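Local coordinates for peptidoglycan hydrolase FlgJ (Sphingomonas sp. A1, PDB 3VWO), which probably hydrolyses the peptidoglycan layer so that the flagellar rod can be assembled across the periplasm, this chain being its C-terminal glycosyl hydrolase family 73 domain, at residues N54-S59 against A68-Y73. Residues are numbered along the deposited sequence; the frame is centred on the assembly and turned at random.
Sequences NIKAGS and ARTVEY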
ATOM      1  N   ASN A  54       3.691   2.432   2.281  1.00 21.73           N
ATOM      2  CA  ASN A  54       4.612   3.562   2.145  1.00 22.68           C
ATOM      3  C   ASN A  54       3.963   4.914   2.463  1.00 21.90           C
ATOM      4  O   ASN A  54       4.149   5.898   1.744  1.00 22.72           O
ATOM      5  CB  ASN A  54       5.267   3.575   0.758  1.00 20.73           C
ATOM      6  CG  ASN A  54       6.317   2.487   0.602  1.00 26.87           C
ATOM      7  OD1 ASN A  54       7.116   2.249   1.505  1.00 27.92           O
ATOM      8  ND2 ASN A  54       6.312   1.819  -0.541  1.00 31.30           N
ATOM      9  N   ILE A  55       3.209   4.940   3.556  1.00 25.14           N
ATOM     10  CA  ILE A  55       2.489   6.135   3.977  1.00 19.11           C
ATOM     11  C   ILE A  55       3.405   7.042   4.793  1.00 20.71           C
ATOM     12  O   ILE A  55       3.904   6.649   5.852  1.00 24.60           O
ATOM     13  CB  ILE A  55       1.286   5.777   4.848  1.00 22.40           C
ATOM     14  CG1 ILE A  55       0.411   4.742   4.140  1.00 29.51           C
ATOM     15  CG2 ILE A  55       0.474   7.041   5.172  1.00 24.06           C
ATOM     16  CD1 ILE A  55      -0.112   5.208   2.813  1.00 38.45           C
ATOM     17  N   LYS A  56       3.623   8.258   4.303  1.00 21.14           N
ATOM     18  CA  LYS A  56       4.461   9.209   5.020  1.00 26.80           C
ATOM     19  C   LYS A  56       3.750   9.730   6.260  1.00 24.09           C
ATOM     20  O   LYS A  56       2.528   9.657   6.361  1.00 22.14           O
ATOM     21  CB  LYS A  56       4.855  10.376   4.115  1.00 29.96           C
ATOM     22  CG  LYS A  56       5.876  10.015   3.043  1.00 28.57           C
ATOM     23  CD  LYS A  56       6.413  11.263   2.363  1.00 36.37           C
ATOM     24  CE  LYS A  56       5.774  11.475   1.007  1.00 49.01           C
ATOM     25  NZ  LYS A  56       6.265  10.467   0.028  1.00 49.57           N
ATOM     26  N   ALA A  57       4.511  10.254   7.210  1.00 22.70           N
ATOM     27  CA  ALA A  57       3.891  10.884   8.364  1.00 18.30           C
ATOM     28  C   ALA A  57       3.181  12.147   7.900  1.00 23.44           C
ATOM     29  O   ALA A  57       3.694  12.884   7.052  1.00 29.97           O
ATOM     30  CB  ALA A  57       4.952  11.221   9.418  1.00 26.67           C
ATOM     31  N   GLY A  58       1.993  12.399   8.436  1.00 28.63           N
ATOM     32  CA  GLY A  58       1.384  13.707   8.259  1.00 32.23           C
ATOM     33  C   GLY A  58       2.125  14.683   9.160  1.00 33.04           C
ATOM     34  O   GLY A  58       2.964  14.268   9.958  1.00 31.18           O
ATOM     35  N   SER A  59       1.822  15.972   9.048  1.00 26.88           N
ATOM     36  CA  SER A  59       2.493  16.966   9.873  1.00 25.40           C
ATOM     37  C   SER A  59       2.234  16.758  11.367  1.00 25.67           C
ATOM     38  O   SER A  59       3.121  17.005  12.190  1.00 28.17           O
ATOM     39  CB  SER A  59       2.111  18.387   9.447  1.00 26.69           C
ATOM     40  OG  SER A  59       0.716  18.590   9.552  1.00 34.56           O
ATOM     41  N   ALA A  68      13.294   7.447   5.923  1.00 29.15           N
ATOM     42  CA  ALA A  68      13.651   6.528   4.854  1.00 30.58           C
ATOM     43  C   ALA A  68      13.797   7.248   3.524  1.00 31.42           C
ATOM     44  O   ALA A  68      13.136   8.253   3.269  1.00 28.10           O
ATOM     45  CB  ALA A  68      12.626   5.395   4.741  1.00 29.56           C
ATOM     46  N   ARG A  69      14.690   6.728   2.693  1.00 30.63           N
ATOM     47  CA  ARG A  69      14.884   7.227   1.348  1.00 25.45           C
ATOM     48  C   ARG A  69      13.612   6.953   0.569  1.00 24.07           C
ATOM     49  O   ARG A  69      12.993   5.903   0.742  1.00 26.27           O
ATOM     50  CB  ARG A  69      16.064   6.488   0.708  1.00 30.05           C
ATOM     51  CG  ARG A  69      16.130   6.559  -0.799  1.00 31.88           C
ATOM     52  CD  ARG A  69      17.188   5.598  -1.343  1.00 26.15           C
ATOM     53  NE  ARG A  69      17.202   5.581  -2.804  1.00 26.18           N
ATOM     54  CZ  ARG A  69      16.361   4.873  -3.551  1.00 29.31           C
ATOM     55  NH1 ARG A  69      15.431   4.117  -2.983  1.00 31.09           N
ATOM     56  NH2 ARG A  69      16.443   4.927  -4.874  1.00 34.07           N
ATOM     57  N   THR A  70      13.209   7.901  -0.267  1.00 26.13           N
ATOM     58  CA  THR A  70      12.037   7.701  -1.107  1.00 25.77           C
ATOM     59  C   THR A  70      12.186   8.395  -2.461  1.00 30.73           C
ATOM     60  O   THR A  70      12.820   9.446  -2.568  1.00 31.59           O
ATOM     61  CB  THR A  70      10.755   8.182  -0.408  1.00 35.25           C
ATOM     62  OG1 THR A  70       9.610   7.724  -1.138  1.00 37.80           O
ATOM     63  CG2 THR A  70      10.736   9.699  -0.303  1.00 36.29           C
ATOM     64  N   VAL A  71      11.599   7.789  -3.489  1.00 32.51           N
ATOM     65  CA  VAL A  71      11.669   8.309  -4.846  1.00 28.83           C
ATOM     66  C   VAL A  71      10.311   8.860  -5.258  1.00 33.25           C
ATOM     67  O   VAL A  71       9.287   8.193  -5.113  1.00 35.41           O
ATOM     68  CB  VAL A  71      12.071   7.209  -5.843  1.00 36.52           C
ATOM     69  CG1 VAL A  71      12.136   7.769  -7.260  1.00 34.04           C
ATOM     70  CG2 VAL A  71      13.406   6.597  -5.445  1.00 28.41           C
ATOM     71  N   GLU A  72      10.304  10.085  -5.766  1.00 30.64           N
ATOM     72  CA  GLU A  72       9.055  10.716  -6.186  1.00 38.77           C
ATOM     73  C   GLU A  72       9.239  11.376  -7.542  1.00 44.64           C
ATOM     74  O   GLU A  72      10.349  11.750  -7.908  1.00 37.22           O
ATOM     75  CB  GLU A  72       8.599  11.738  -5.142  1.00 49.47           C
ATOM     76  CG  GLU A  72       8.340  11.134  -3.765  1.00 51.65           C
ATOM     77  CD  GLU A  72       8.007  12.178  -2.718  1.00 63.90           C
ATOM     78  OE1 GLU A  72       8.063  13.384  -3.039  1.00 71.89           O
ATOM     79  OE2 GLU A  72       7.692  11.790  -1.573  1.00 65.79           O
ATOM     80  N   TYR A  73       8.156  11.507  -8.297  1.00 35.65           N
ATOM     81  CA  TYR A  73       8.242  12.136  -9.604  1.00 31.75           C
ATOM     82  C   TYR A  73       7.434  13.423  -9.624  1.00 52.01           C
ATOM     83  O   TYR A  73       6.285  13.463  -9.178  1.00 46.07           O
ATOM     84  CB  TYR A  73       7.798  11.171 -10.708  1.00 45.08           C
ATOM     85  CG  TYR A  73       8.650   9.926 -10.766  1.00 43.24           C
ATOM     86  CD1 TYR A  73       9.812   9.889 -11.528  1.00 45.13           C
ATOM     87  CD2 TYR A  73       8.312   8.795 -10.033  1.00 43.32           C
ATOM     88  CE1 TYR A  73      10.603   8.752 -11.568  1.00 43.29           C
ATOM     89  CE2 TYR A  73       9.095   7.657 -10.067  1.00 46.10           C
ATOM     90  CZ  TYR A  73      10.241   7.640 -10.836  1.00 46.60           C
ATOM     91  OH  TYR A  73      11.020   6.507 -10.867  1.00 48.09           O
TER
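Lys56 and Glu72 reach for each other from opposite directions and meet in a salt bridge, NZ of Lys56 lying 2.5 Å from OE2 of Glu72. That separation is short for a nitrogen-oxygen pair, and nothing about the strength of the bond should be read from it. The ammonium group approaches the oxygen nearly in line with its C-O bond, and it takes one oxygen of the carboxylate without straddling both: NZ of Lys56 is 4.6 Å from OE1 of Glu72. As a by-product of this closeness the lysine methylene next to the charge, CE, comes within 3.2 Å of OE2 of Glu72. The two chains get there differently: beyond CG the glutamate is extended (chi2 175°), whereas the lysine bends at chi3 (-102°) and chi4 (-72°), which turns its nitrogen to the strand beside a bound HEPES buffer molecule. Thr70, two residues before Glu72 on the same strand, directs its CB toward the loop as well, but its OG1 stays 4.5 Å from NZ of Lys56.

The second carboxylate oxygen, OE1 of Glu72, is taken by Arg81 of strand 77-86 in another salt bridge. Strand 65-74 pairs with that strand through backbone bonds of Ala68, Thr70 and Glu72, forming the beta-hairpin of this family 73, lysozyme-clan domain, and Ile55 and Ala57 of the loop make backbone bonds to the same partner strand.

Between 54-59 and 68-73 themselves the link is one salt bridge with little packing (86 Å² buried in all), added to the bonds that the loop makes with strand 77-86. Each oxygen of Glu72 thus has its own cationic partner, OE2 the loop lysine and OE1 the arginine across the hairpin, a two-sided hold that fixes the rotation of the carboxylate and ties loop to hairpin.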